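PDB 3VV5: amino acid ABC transporter, binding protein from Thermus thermophilus, which binds the lysine analogue S-(2-aminoethyl)-L-cysteine and probably delivers it to an ABC transporter for uptake into the cell. Local coordinates for residues A[151-154]-A[155-159]; A[174-177]-A[178-182]; A[232-235]-A[236-240]; A[61-64]-A[65-69]; A[88-91]-A[92-95]. One frame throughout, in Å; residues are numbered along the deposited sequence.

Contact 1 (A[151-154]-A[155-159]); sequences TYME and AAQKI. With SLZ (L-thialysine), chain C.
Thr151 and Tyr152 bind L-thialysine with a backbone N-H and a phenol oxygen, while their carbonyls accept from Ala155 and Ala156. Thr151 O takes the N-H of Ala155 at 3.0 Å, with the donor 36° out of the carbonyl plane. One residue on, Tyr152 O accepts from Ala156 N at 2.9 Å. On the ligand side, Thr151 N gives its hydrogen to O of L-thialysine at 2.9 Å, in a fairly straight bond (N-H...O 162°). The ligand N donates to Tyr152 OH at 3.1 Å. Thr151 OG1 sits between its backbone N and carbonyl carbon (chi1 57°). There it lies over one face of the Tyr152 ring, toward the rim, and bonds to Glu215. The turn shares the ligand with Glu215, Gly104 and Arg109, among others. Farther along, Met153 and Gln157 run side by side, with Met153 CG 4.0 Å from Gln157 NE2. Their backbones are joined by Gln157 N to Met153 O at 3.0 Å. The helix belongs to the beta-alpha-beta unit of strands 143-147 and 164-168. A carboxylate oxygen received at the N-terminal end of a helix probably gains from the helix dipole, so the turn is suited to an amino acid ligand.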
loop_
_atom_site.group_PDB
_atom_site.type_symbol
_atom_site.label_atom_id
_atom_site.label_comp_id
_atom_site.label_asym_id
_atom_site.label_seq_id
_atom_site.Cartn_x
_atom_site.Cartn_y
_atom_site.Cartn_z
ATOM N N THR A 151 -9.164 -1.752 -0.388
ATOM C CA THR A 151 -9.958 -1.845 0.823
ATOM C C THR A 151 -10.758 -0.552 1.064
ATOM O O THR A 151 -11.759 -0.577 1.754
ATOM C CB THR A 151 -9.062 -2.185 2.026
ATOM O OG1 THR A 151 -8.047 -1.186 2.138
ATOM C CG2 THR A 151 -8.344 -3.510 1.770
ATOM N N TYR A 152 -10.312 0.565 0.496
ATOM C CA TYR A 152 -11.072 1.832 0.567
ATOM C C TYR A 152 -12.363 1.720 -0.229
ATOM O O TYR A 152 -13.425 2.107 0.259
ATOM C CB TYR A 152 -10.225 3.025 0.090
ATOM C CG TYR A 152 -8.821 2.971 0.633
ATOM C CD1 TYR A 152 -8.593 2.855 2.000
ATOM C CD2 TYR A 152 -7.717 2.989 -0.224
ATOM C CE1 TYR A 152 -7.286 2.769 2.526
ATOM C CE2 TYR A 152 -6.410 2.898 0.284
ATOM C CZ TYR A 152 -6.208 2.794 1.653
ATOM O OH TYR A 152 -4.920 2.691 2.154
ATOM N N MET A 153 -12.259 1.179 -1.442
ATOM C CA MET A 153 -13.429 0.853 -2.251
ATOM C C MET A 153 -14.384 -0.092 -1.508
ATOM O O MET A 153 -15.573 0.181 -1.419
ATOM C CB MET A 153 -12.997 0.225 -3.581
ATOM C CG MET A 153 -14.150 -0.094 -4.531
ATOM S SD MET A 153 -13.565 -0.581 -6.147
ATOM C CE MET A 153 -13.189 -2.308 -5.909
ATOM N N GLU A 154 -13.858 -1.191 -0.978
ATOM C CA GLU A 154 -14.671 -2.166 -0.238
ATOM C C GLU A 154 -15.418 -1.484 0.914
ATOM O O GLU A 154 -16.626 -1.693 1.094
ATOM C CB GLU A 154 -13.783 -3.316 0.261
ATOM C CG GLU A 154 -14.418 -4.252 1.296
ATOM C CD GLU A 154 -13.405 -5.205 1.929
ATOM O OE1 GLU A 154 -13.480 -5.402 3.160
ATOM O OE2 GLU A 154 -12.528 -5.737 1.201
ATOM N N ALA A 155 -14.713 -0.629 1.653
ATOM C CA ALA A 155 -15.311 0.101 2.767
ATOM C C ALA A 155 -16.389 1.078 2.322
ATOM O O ALA A 155 -17.434 1.165 2.970
ATOM C CB ALA A 155 -14.252 0.829 3.569
ATOM N N ALA A 156 -16.131 1.814 1.238
ATOM C CA ALA A 156 -17.132 2.726 0.669
ATOM C C ALA A 156 -18.407 1.983 0.259
ATOM O O ALA A 156 -19.515 2.496 0.448
ATOM C CB ALA A 156 -16.565 3.514 -0.513
ATOM N N GLN A 157 -18.247 0.776 -0.276
ATOM C CA GLN A 157 -19.394 -0.056 -0.682
ATOM C C GLN A 157 -20.267 -0.546 0.482
ATOM O O GLN A 157 -21.421 -0.919 0.282
ATOM C CB GLN A 157 -18.915 -1.241 -1.535
ATOM C CG GLN A 157 -18.572 -0.876 -2.980
ATOM C CD GLN A 157 -17.791 -1.963 -3.702
ATOM O OE1 GLN A 157 -17.241 -2.884 -3.082
ATOM N NE2 GLN A 157 -17.726 -1.853 -5.026
ATOM N N LYS A 158 -19.725 -0.536 1.695
ATOM C CA LYS A 158 -20.457 -0.986 2.885
ATOM C C LYS A 158 -21.140 0.153 3.658
ATOM O O LYS A 158 -22.001 -0.104 4.493
ATOM C CB LYS A 158 -19.537 -1.789 3.821
ATOM C CG LYS A 158 -18.783 -2.941 3.132
ATOM C CD LYS A 158 -19.499 -4.287 3.214
ATOM C CE LYS A 158 -18.853 -5.189 4.277
ATOM N NZ LYS A 158 -19.503 -6.543 4.384
ATOM N N ILE A 159 -20.747 1.397 3.397
ATOM C CA ILE A 159 -21.359 2.561 4.051
ATOM C C ILE A 159 -22.706 2.936 3.389
ATOM O O ILE A 159 -22.747 3.290 2.208
ATOM C CB ILE A 159 -20.391 3.765 4.063
ATOM C CG1 ILE A 159 -19.070 3.389 4.754
ATOM C CG2 ILE A 159 -21.032 4.993 4.730
ATOM C CD1 ILE A 159 -17.915 4.334 4.423
HETATM N N SLZ C . -4.164 -0.275 1.516
HETATM C CA SLZ C . -4.678 -0.364 0.130
HETATM C CB SLZ C . -3.505 -0.420 -0.886
HETATM S SG SLZ C . -3.121 1.041 -1.916
HETATM C CD SLZ C . -1.688 0.301 -2.779
HETATM C CE SLZ C . -1.058 1.100 -3.923
HETATM N NZ SLZ C . 0.360 0.717 -4.029
HETATM C C SLZ C . -5.384 -1.715 0.057
HETATM O O SLZ C . -6.282 -1.858 -0.788
HETATM O OXT SLZ C . -5.003 -2.596 0.862
#

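Contact 2 (A[174-177]-A[178-182]); sequences ALQD and LLAGR
Helix 171-180 ends in a Schellman motif, with Gly181 at positive phi just after the last turn. The six-residue closure is the bond from Arg182 N to Asp177 O, 2.8 Å long. Inside it, Gly181 N bonds to Leu178 O. The preceding turn is regular: Leu179 N reaches Leu175 O at 3.0 Å, and Ala180 N reaches Gln176 O at 2.9 Å with a more bent N-H...O angle of 137°. The reversal brings Arg182 back beside Asp177. Bends at chi2 and chi3 fold the arginine so that one guanidinium face lies under Asp177 OD1, which stands 3.7 Å above its plane, over the centre. The salt bridge from OD1 to Arg182 NH2 is long, at 3.8 Å, and rests on charge alone because no N-H points at the oxygen. Asp177 OD2 is bonded to Tyr168. Along the side facing helix 190-200, Leu175 CD1 meets Leu179 CG at 4.0 Å. Both leucines also touch Leu206 and Arg200, so this side packs against strand 206-222 and helix 190-200. Positive-phi glycine, a six-residue closing bond and a shorter loop closed inside it are typical of a Schellman C-cap.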
loop_
_atom_site.group_PDB
_atom_site.type_symbol
_atom_site.label_atom_id
_atom_site.label_comp_id
_atom_site.label_asym_id
_atom_site.label_seq_id
_atom_site.Cartn_x
_atom_site.Cartn_y
_atom_site.Cartn_z
ATOM N N ALA A 174 -7.795 10.493 -7.457
ATOM C CA ALA A 174 -8.919 10.802 -6.544
ATOM C C ALA A 174 -8.679 12.097 -5.770
ATOM O O ALA A 174 -9.599 12.910 -5.620
ATOM C CB ALA A 174 -9.229 9.636 -5.598
ATOM N N LEU A 175 -7.444 12.309 -5.306
ATOM C CA LEU A 175 -7.101 13.552 -4.605
ATOM C C LEU A 175 -7.313 14.775 -5.504
ATOM O O LEU A 175 -7.863 15.795 -5.056
ATOM C CB LEU A 175 -5.663 13.518 -4.074
ATOM C CG LEU A 175 -5.008 14.845 -3.688
ATOM C CD1 LEU A 175 -5.708 15.524 -2.468
ATOM C CD2 LEU A 175 -3.512 14.622 -3.430
ATOM N N GLN A 176 -6.881 14.673 -6.762
ATOM C CA GLN A 176 -7.078 15.767 -7.697
ATOM C C GLN A 176 -8.575 16.102 -7.828
ATOM O O GLN A 176 -8.936 17.271 -7.835
ATOM C CB GLN A 176 -6.455 15.455 -9.062
ATOM C CG GLN A 176 -6.761 16.473 -10.170
ATOM C CD GLN A 176 -6.413 17.924 -9.831
ATOM O OE1 GLN A 176 -5.327 18.227 -9.321
ATOM N NE2 GLN A 176 -7.340 18.835 -10.132
ATOM N N ASP A 177 -9.432 15.079 -7.912
ATOM C CA ASP A 177 -10.878 15.331 -8.066
ATOM C C ASP A 177 -11.550 15.896 -6.816
ATOM O O ASP A 177 -12.523 16.650 -6.910
ATOM C CB ASP A 177 -11.608 14.103 -8.599
ATOM C CG ASP A 177 -11.672 14.091 -10.114
ATOM O OD1 ASP A 177 -11.069 14.992 -10.734
ATOM O OD2 ASP A 177 -12.329 13.200 -10.686
ATOM N N LEU A 178 -11.015 15.549 -5.648
ATOM C CA LEU A 178 -11.432 16.178 -4.390
ATOM C C LEU A 178 -11.064 17.666 -4.385
ATOM O O LEU A 178 -11.874 18.518 -4.003
ATOM C CB LEU A 178 -10.817 15.463 -3.182
ATOM C CG LEU A 178 -11.029 16.088 -1.799
ATOM C CD1 LEU A 178 -12.496 15.967 -1.378
ATOM C CD2 LEU A 178 -10.083 15.464 -0.773
ATOM N N LEU A 179 -9.856 17.981 -4.838
ATOM C CA LEU A 179 -9.401 19.368 -4.874
ATOM C C LEU A 179 -10.212 20.157 -5.903
ATOM O O LEU A 179 -10.484 21.343 -5.724
ATOM C CB LEU A 179 -7.892 19.434 -5.172
ATOM C CG LEU A 179 -6.893 18.961 -4.104
ATOM C CD1 LEU A 179 -5.468 18.848 -4.682
ATOM C CD2 LEU A 179 -6.909 19.868 -2.897
ATOM N N ALA A 180 -10.628 19.464 -6.953
ATOM C CA ALA A 180 -11.382 20.048 -8.046
ATOM C C ALA A 180 -12.860 20.243 -7.686
ATOM O O ALA A 180 -13.566 21.002 -8.355
ATOM C CB ALA A 180 -11.247 19.192 -9.279
ATOM N N GLY A 181 -13.318 19.556 -6.640
ATOM C CA GLY A 181 -14.702 19.641 -6.196
ATOM C C GLY A 181 -15.610 18.693 -6.949
ATOM O O GLY A 181 -16.835 18.826 -6.886
ATOM N N ARG A 182 -15.019 17.726 -7.652
ATOM C CA ARG A 182 -15.800 16.748 -8.411
ATOM C C ARG A 182 -16.196 15.528 -7.570
ATOM O O ARG A 182 -17.070 14.739 -7.950
ATOM C CB ARG A 182 -15.087 16.368 -9.711
ATOM C CG ARG A 182 -14.378 17.570 -10.363
ATOM C CD ARG A 182 -14.737 17.764 -11.828
ATOM N NE ARG A 182 -14.106 16.772 -12.702
ATOM C CZ ARG A 182 -12.959 16.954 -13.359
ATOM N NH1 ARG A 182 -12.280 18.100 -13.251
ATOM N NH2 ARG A 182 -12.491 15.978 -14.129
#

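Contact 3 (A[232-235]-A[236-240]); sequences LNRA and LAELM
Arg234 and Glu238, one turn apart on helix 226-242, are joined through a water and do not form a direct salt bridge. The water accepts from Arg234 NE at 2.9 Å, in the plane of the guanidinium at its edge. It donates to Glu238 OE1 at 2.8 Å. The other carboxylate oxygen, Glu238 OE2, is 4.4 Å from Arg234 NE, which is beyond a salt bridge. It lies instead against the aliphatic part of the arginine, 3.5 Å from Arg234 CG. The two side chains run alongside each other and point the same way, with guanidinium and carboxylate planes 66° apart. Arg234 bends at chi3 (67°), which turns the guanidinium aside after the aliphatic part has passed the carboxylate. Glu238 OE1 also has a weak, long ion pair with Arg72.

The four carbonyls of 232-235 all accept a backbone N-H. Leu232 O receives Leu236 N at 3.0 Å, and Asn233 O receives Ala237 N. Arg234 O takes Glu238 N at 2.9 Å, and Ala235 O takes Leu239 N. Asn233 OD1 is satisfied outside the helix by the backbone N of Asn117. The buried side is apolar. Leu239 packs on Leu65, Ala68 and Ile69 of helix 61-72. Leu236 touches Met219 of strand 206-222. The attraction between Arg234 and Glu238 is therefore probably softened by the water, while the direct hydrogen bonds between residues 232-235 and 236-240 are all backbone ones.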
loop_
_atom_site.group_PDB
_atom_site.type_symbol
_atom_site.label_atom_id
_atom_site.label_comp_id
_atom_site.label_asym_id
_atom_site.label_seq_id
_atom_site.Cartn_x
_atom_site.Cartn_y
_atom_site.Cartn_z
ATOM N N LEU A 232 11.016 -14.516 3.334
ATOM C CA LEU A 232 10.626 -13.121 3.500
ATOM C C LEU A 232 10.264 -12.830 4.949
ATOM O O LEU A 232 10.648 -11.782 5.488
ATOM C CB LEU A 232 9.483 -12.716 2.538
ATOM C CG LEU A 232 9.828 -12.803 1.043
ATOM C CD1 LEU A 232 8.543 -12.582 0.198
ATOM C CD2 LEU A 232 10.863 -11.765 0.653
ATOM N N ASN A 233 9.552 -13.746 5.590
ATOM C CA ASN A 233 9.233 -13.592 7.013
ATOM C C ASN A 233 10.486 -13.499 7.871
ATOM O O ASN A 233 10.558 -12.696 8.817
ATOM C CB ASN A 233 8.341 -14.753 7.495
ATOM C CG ASN A 233 6.869 -14.500 7.219
ATOM O OD1 ASN A 233 6.400 -13.359 7.266
ATOM N ND2 ASN A 233 6.144 -15.555 6.933
ATOM N N ARG A 234 11.461 -14.349 7.563
ATOM C CA ARG A 234 12.703 -14.373 8.318
ATOM C C ARG A 234 13.446 -13.026 8.205
ATOM O O ARG A 234 13.815 -12.426 9.216
ATOM C CB ARG A 234 13.606 -15.529 7.880
ATOM C CG ARG A 234 15.010 -15.462 8.551
ATOM C CD ARG A 234 15.963 -16.591 8.157
ATOM N NE ARG A 234 16.377 -16.525 6.745
ATOM C CZ ARG A 234 15.888 -17.301 5.776
ATOM N NH1 ARG A 234 16.349 -17.190 4.528
ATOM N NH2 ARG A 234 14.940 -18.197 6.045
ATOM N N ALA A 235 13.635 -12.541 6.979
ATOM C CA ALA A 235 14.299 -11.268 6.749
ATOM C C ALA A 235 13.560 -10.090 7.404
ATOM O O ALA A 235 14.196 -9.221 7.970
ATOM C CB ALA A 235 14.531 -11.020 5.231
ATOM N N LEU A 236 12.225 -10.072 7.344
ATOM C CA LEU A 236 11.440 -9.008 7.971
ATOM C C LEU A 236 11.661 -8.990 9.486
ATOM O O LEU A 236 11.942 -7.936 10.071
ATOM C CB LEU A 236 9.923 -9.153 7.650
ATOM C CG LEU A 236 8.993 -8.097 8.292
ATOM C CD1 LEU A 236 9.306 -6.700 7.808
ATOM C CD2 LEU A 236 7.471 -8.407 8.077
ATOM N N ALA A 237 11.567 -10.161 10.108
ATOM C CA ALA A 237 11.781 -10.275 11.547
ATOM C C ALA A 237 13.204 -9.863 11.938
ATOM O O ALA A 237 13.395 -9.171 12.943
ATOM C CB ALA A 237 11.468 -11.688 12.041
ATOM N N GLU A 238 14.178 -10.234 11.114
ATOM C CA GLU A 238 15.581 -9.809 11.318
ATOM C C GLU A 238 15.767 -8.290 11.200
ATOM O O GLU A 238 16.525 -7.688 11.982
ATOM C CB GLU A 238 16.529 -10.571 10.380
ATOM C CG GLU A 238 16.710 -12.063 10.805
ATOM C CD GLU A 238 17.441 -12.949 9.791
ATOM O OE1 GLU A 238 17.626 -12.529 8.636
ATOM O OE2 GLU A 238 17.831 -14.092 10.154
ATOM N N LEU A 239 15.074 -7.663 10.246
ATOM C CA LEU A 239 15.146 -6.198 10.079
ATOM C C LEU A 239 14.528 -5.444 11.249
ATOM O O LEU A 239 14.996 -4.363 11.626
ATOM C CB LEU A 239 14.461 -5.736 8.781
ATOM C CG LEU A 239 14.932 -6.274 7.431
ATOM C CD1 LEU A 239 14.437 -5.411 6.278
ATOM C CD2 LEU A 239 16.402 -6.398 7.369
ATOM N N MET A 240 13.461 -6.003 11.810
ATOM C CA MET A 240 12.838 -5.390 12.971
ATOM C C MET A 240 13.738 -5.494 14.205
ATOM O O MET A 240 13.785 -4.573 15.023
ATOM C CB MET A 240 11.468 -6.001 13.222
ATOM C CG MET A 240 10.426 -5.515 12.242
ATOM S SD MET A 240 8.861 -6.330 12.570
ATOM C CE MET A 240 8.236 -5.353 13.913
HETATM O O HOH W 1 18.148 -14.281 6.455
#

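Contact 4 (A[61-64]-A[65-69]); sequences FEVD and LGNAI
Gly66 N bonds to Glu62 O at 2.8 Å, and Asn67 N bonds to Val63 O at the same length. Both are close to straight, the first with an N-H...O angle of 159°. Leu65 N to Phe61 O and Ala68 N to Asp64 O complete the turn, each at 3.0 Å. The acidic side chains are held from outside these residues. Glu62 OE1 bonds to Ser102 and Asn50, and its OE2 bonds to His119. Three bonds thus grip a buried carboxylate and should fix its rotation. Asp64 OD2 has a salt bridge to Lys251 and a hydrogen bond from Trp252, both on helix 244-253.

This is the opening of helix 61-72, which follows strand 58-59 in a fold of the bacterial solute-binding protein 3 family. The side chain of Glu62 comes about 5 Å from the bound L-thialysine. Two of its partners, Asn50 and Ser102, belong to the ligand pocket, so Glu62 is a plausible second-shell support for them.

Beyond the polar bonds the turn is packed closely. Val63 and Asn67 lie side by side and point the same way. Asn67 has CG beside its own backbone N (chi1 -77°), which lays the side chain back over the preceding turn, with CG 3.3 Å from Val63 O. Leu65 CB lies 3.5 Å from Phe61 O, and Ala68 CB is equally near Asp64 O. The Phe61 ring meets Phe253 edge-to-face and also touches Ile248 and Trp252. Farther along, Leu65 and Ala68 pack on Leu239 of helix 226-242. Val63, turned another way, touches Trp79 of strand 76-81.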
loop_
_atom_site.group_PDB
_atom_site.type_symbol
_atom_site.label_atom_id
_atom_site.label_comp_id
_atom_site.label_asym_id
_atom_site.label_seq_id
_atom_site.Cartn_x
_atom_site.Cartn_y
_atom_site.Cartn_z
ATOM N N PHE A 61 8.921 4.160 1.401
ATOM C CA PHE A 61 9.086 3.222 2.527
ATOM C C PHE A 61 9.173 1.753 2.102
ATOM O O PHE A 61 10.054 1.005 2.567
ATOM C CB PHE A 61 7.934 3.433 3.513
ATOM C CG PHE A 61 7.938 2.491 4.659
ATOM C CD1 PHE A 61 8.929 2.581 5.647
ATOM C CD2 PHE A 61 6.963 1.506 4.761
ATOM C CE1 PHE A 61 8.945 1.699 6.729
ATOM C CE2 PHE A 61 6.973 0.602 5.830
ATOM C CZ PHE A 61 7.962 0.698 6.823
ATOM N N GLU A 62 8.276 1.337 1.212
ATOM C CA GLU A 62 8.227 -0.073 0.798
ATOM C C GLU A 62 9.373 -0.492 -0.101
ATOM O O GLU A 62 9.797 -1.640 -0.068
ATOM C CB GLU A 62 6.876 -0.415 0.160
ATOM C CG GLU A 62 5.805 -0.470 1.201
ATOM C CD GLU A 62 4.421 -0.808 0.664
ATOM O OE1 GLU A 62 3.892 -0.064 -0.184
ATOM O OE2 GLU A 62 3.838 -1.792 1.152
ATOM N N VAL A 63 9.872 0.452 -0.887
ATOM C CA VAL A 63 11.023 0.207 -1.753
ATOM C C VAL A 63 12.307 0.073 -0.921
ATOM O O VAL A 63 13.092 -0.876 -1.128
ATOM C CB VAL A 63 11.125 1.285 -2.845
ATOM C CG1 VAL A 63 12.387 1.115 -3.705
ATOM C CG2 VAL A 63 9.837 1.274 -3.758
ATOM N N ASP A 64 12.499 0.968 0.051
ATOM C CA ASP A 64 13.640 0.835 0.991
ATOM C C ASP A 64 13.587 -0.482 1.763
ATOM O O ASP A 64 14.605 -1.160 1.932
ATOM C CB ASP A 64 13.691 2.011 1.961
ATOM C CG ASP A 64 14.247 3.277 1.318
ATOM O OD1 ASP A 64 14.799 3.187 0.201
ATOM O OD2 ASP A 64 14.149 4.354 1.939
ATOM N N LEU A 65 12.396 -0.855 2.218
ATOM C CA LEU A 65 12.220 -2.118 2.939
ATOM C C LEU A 65 12.486 -3.318 2.038
ATOM O O LEU A 65 13.230 -4.255 2.409
ATOM C CB LEU A 65 10.797 -2.238 3.537
ATOM C CG LEU A 65 10.480 -2.577 5.005
ATOM C CD1 LEU A 65 9.166 -3.385 5.122
ATOM C CD2 LEU A 65 11.574 -3.259 5.828
ATOM N N GLY A 66 11.869 -3.305 0.856
ATOM C CA GLY A 66 12.067 -4.379 -0.116
ATOM C C GLY A 66 13.536 -4.535 -0.472
ATOM O O GLY A 66 14.035 -5.661 -0.573
ATOM N N ASN A 67 14.232 -3.413 -0.646
ATOM C CA ASN A 67 15.679 -3.446 -0.935
ATOM C C ASN A 67 16.491 -4.048 0.226
ATOM O O ASN A 67 17.397 -4.861 -0.008
ATOM C CB ASN A 67 16.219 -2.055 -1.287
ATOM C CG ASN A 67 15.884 -1.611 -2.713
ATOM O OD1 ASN A 67 15.932 -0.417 -3.015
ATOM N ND2 ASN A 67 15.594 -2.543 -3.586
ATOM N N ALA A 68 16.177 -3.639 1.462
ATOM C CA ALA A 68 16.848 -4.143 2.677
ATOM C C ALA A 68 16.633 -5.649 2.857
ATOM O O ALA A 68 17.553 -6.375 3.235
ATOM C CB ALA A 68 16.362 -3.390 3.927
ATOM N N ILE A 69 15.405 -6.099 2.609
ATOM C CA ILE A 69 15.074 -7.530 2.657
ATOM C C ILE A 69 15.873 -8.318 1.623
ATOM O O ILE A 69 16.503 -9.328 1.956
ATOM C CB ILE A 69 13.560 -7.760 2.435
ATOM C CG1 ILE A 69 12.788 -7.349 3.680
ATOM C CG2 ILE A 69 13.288 -9.220 2.066
ATOM C CD1 ILE A 69 11.286 -7.287 3.475
#

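Contact 5 (A[88-91]-A[92-95])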
loop_
_atom_site.group_PDB
_atom_site.type_symbol
_atom_site.label_atom_id
_atom_site.label_comp_id
_atom_site.label_asym_id
_atom_site.label_seq_id
_atom_site.Cartn_x
_atom_site.Cartn_y
_atom_site.Cartn_z
ATOM N N LEU A 88 -1.776 -8.839 -7.555
ATOM C CA LEU A 88 -1.924 -10.170 -6.959
ATOM C C LEU A 88 -2.117 -11.248 -8.030
ATOM O O LEU A 88 -1.552 -12.341 -7.934
ATOM C CB LEU A 88 -3.040 -10.207 -5.914
ATOM C CG LEU A 88 -2.846 -9.257 -4.717
ATOM C CD1 LEU A 88 -3.966 -9.462 -3.704
ATOM C CD2 LEU A 88 -1.446 -9.414 -4.081
ATOM N N ILE A 89 -2.881 -10.918 -9.067
ATOM C CA ILE A 89 -3.075 -11.836 -10.192
ATOM C C ILE A 89 -1.755 -12.147 -10.886
ATOM O O ILE A 89 -1.417 -13.316 -11.087
ATOM C CB ILE A 89 -4.165 -11.320 -11.165
ATOM C CG1 ILE A 89 -5.503 -11.334 -10.415
ATOM C CG2 ILE A 89 -4.244 -12.200 -12.423
ATOM C CD1 ILE A 89 -6.647 -10.626 -11.112
ATOM N N GLN A 90 -0.983 -11.118 -11.217
ATOM C CA GLN A 90 0.285 -11.349 -11.891
ATOM C C GLN A 90 1.307 -12.094 -11.017
ATOM O O GLN A 90 2.141 -12.814 -11.544
ATOM C CB GLN A 90 0.893 -10.059 -12.440
ATOM C CG GLN A 90 0.098 -9.478 -13.628
ATOM C CD GLN A 90 0.992 -8.915 -14.740
ATOM O OE1 GLN A 90 0.637 -8.956 -15.914
ATOM N NE2 GLN A 90 2.141 -8.407 -14.376
ATOM N N LEU A 91 1.234 -11.895 -9.703
ATOM C CA LEU A 91 2.090 -12.599 -8.753
ATOM C C LEU A 91 1.823 -14.099 -8.852
ATOM O O LEU A 91 2.756 -14.898 -8.953
ATOM C CB LEU A 91 1.799 -12.106 -7.322
ATOM C CG LEU A 91 2.369 -12.884 -6.124
ATOM C CD1 LEU A 91 3.911 -12.921 -6.194
ATOM C CD2 LEU A 91 1.895 -12.282 -4.812
ATOM N N ASN A 92 0.538 -14.452 -8.844
ATOM C CA ASN A 92 0.112 -15.842 -8.984
ATOM C C ASN A 92 0.436 -16.484 -10.325
ATOM O O ASN A 92 0.449 -17.705 -10.435
ATOM C CB ASN A 92 -1.375 -15.994 -8.657
ATOM C CG ASN A 92 -1.635 -16.211 -7.171
ATOM O OD1 ASN A 92 -0.905 -16.942 -6.492
ATOM N ND2 ASN A 92 -2.684 -15.578 -6.659
ATOM N N GLN A 93 0.680 -15.655 -11.345
ATOM C CA GLN A 93 1.103 -16.130 -12.658
ATOM C C GLN A 93 2.621 -16.236 -12.740
ATOM O O GLN A 93 3.161 -16.748 -13.721
ATOM C CB GLN A 93 0.584 -15.189 -13.753
ATOM C CG GLN A 93 -0.923 -15.160 -13.830
ATOM C CD GLN A 93 -1.424 -14.224 -14.900
ATOM O OE1 GLN A 93 -0.870 -13.144 -15.101
ATOM N NE2 GLN A 93 -2.490 -14.629 -15.593
ATOM N N GLY A 94 3.308 -15.743 -11.715
ATOM C CA GLY A 94 4.758 -15.874 -11.646
ATOM C C GLY A 94 5.554 -14.759 -12.311
ATOM O O GLY A 94 6.739 -14.915 -12.554
ATOM N N ARG A 95 4.899 -13.641 -12.609
ATOM C CA ARG A 95 5.555 -12.459 -13.199
ATOM C C ARG A 95 6.595 -11.855 -12.245
ATOM O O ARG A 95 7.644 -11.361 -12.676
ATOM C CB ARG A 95 4.499 -11.413 -13.628
ATOM C CG ARG A 95 5.069 -10.060 -14.113
ATOM C CD ARG A 95 5.510 -10.101 -15.561
ATOM N NE ARG A 95 6.137 -8.863 -16.053
ATOM C CZ ARG A 95 5.482 -7.795 -16.510
ATOM N NH1 ARG A 95 4.158 -7.763 -16.508
ATOM N NH2 ARG A 95 6.156 -6.740 -16.958
#
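Arg95 sets CG opposite its own backbone N (chi1 173°) and then bends at chi2 (82°), and this brings its chain alongside Gln90. Gln90 is also bent at chi2 (-140°), and the two side chains run side by side, pointing the same way. Their CB atoms are 4.0 Å apart. Their backbones are also joined: Arg95 N donates to Gln90 O at 3.1 Å.

That bond closes a Schellman motif at the end of helix 87-92. Gly94 has positive phi, where glycine is favoured. Gly94 N bonds to Leu91 O at 2.9 Å, with the donor well above the carbonyl plane. Asn92 N still makes the regular helical bond to Leu88 O, 3.1 Å long. Gln93 N is shared weakly between Ile89 O and Gln90 O, as the helix gives way to the loop that leads to strand 98-100.

Gln93 lays its side chain back over the last turn, with CG 3.3 Å from Ile89 O. The Asn92 amide is used at both ends: ND2 donates to Ala112 O and OD1 accepts from Lys223 N. Leu88 and Leu91 both touch Val113 of strand 113-115 and Ala220 of strand 206-222. Farther out, Arg95 also rests on Phe24 and Gln82.

All five contacts are local, between residues three to five apart in or at the end of a helix. Contact 4 is buried, while the others are partly buried. Contacts 3 and 4 are the only pair that touch: Leu239 CD1 meets Leu65 CD2, Ile69 CG1 and Ala68 CB, so helices 226-242 and 61-72 share apolar packing. Contacts 2 and 5 both end helices with a glycine Schellman cap. Contact 2 adds a long, direct ion pair, whereas the charges of contact 3 are linked through water. Contacts 1 and 4 both begin helices; contact 1 binds the ligand directly, while contact 4 probably stands behind the pocket. Contacts 1 and 2 lie across the chain's centre from contacts 3 and 4.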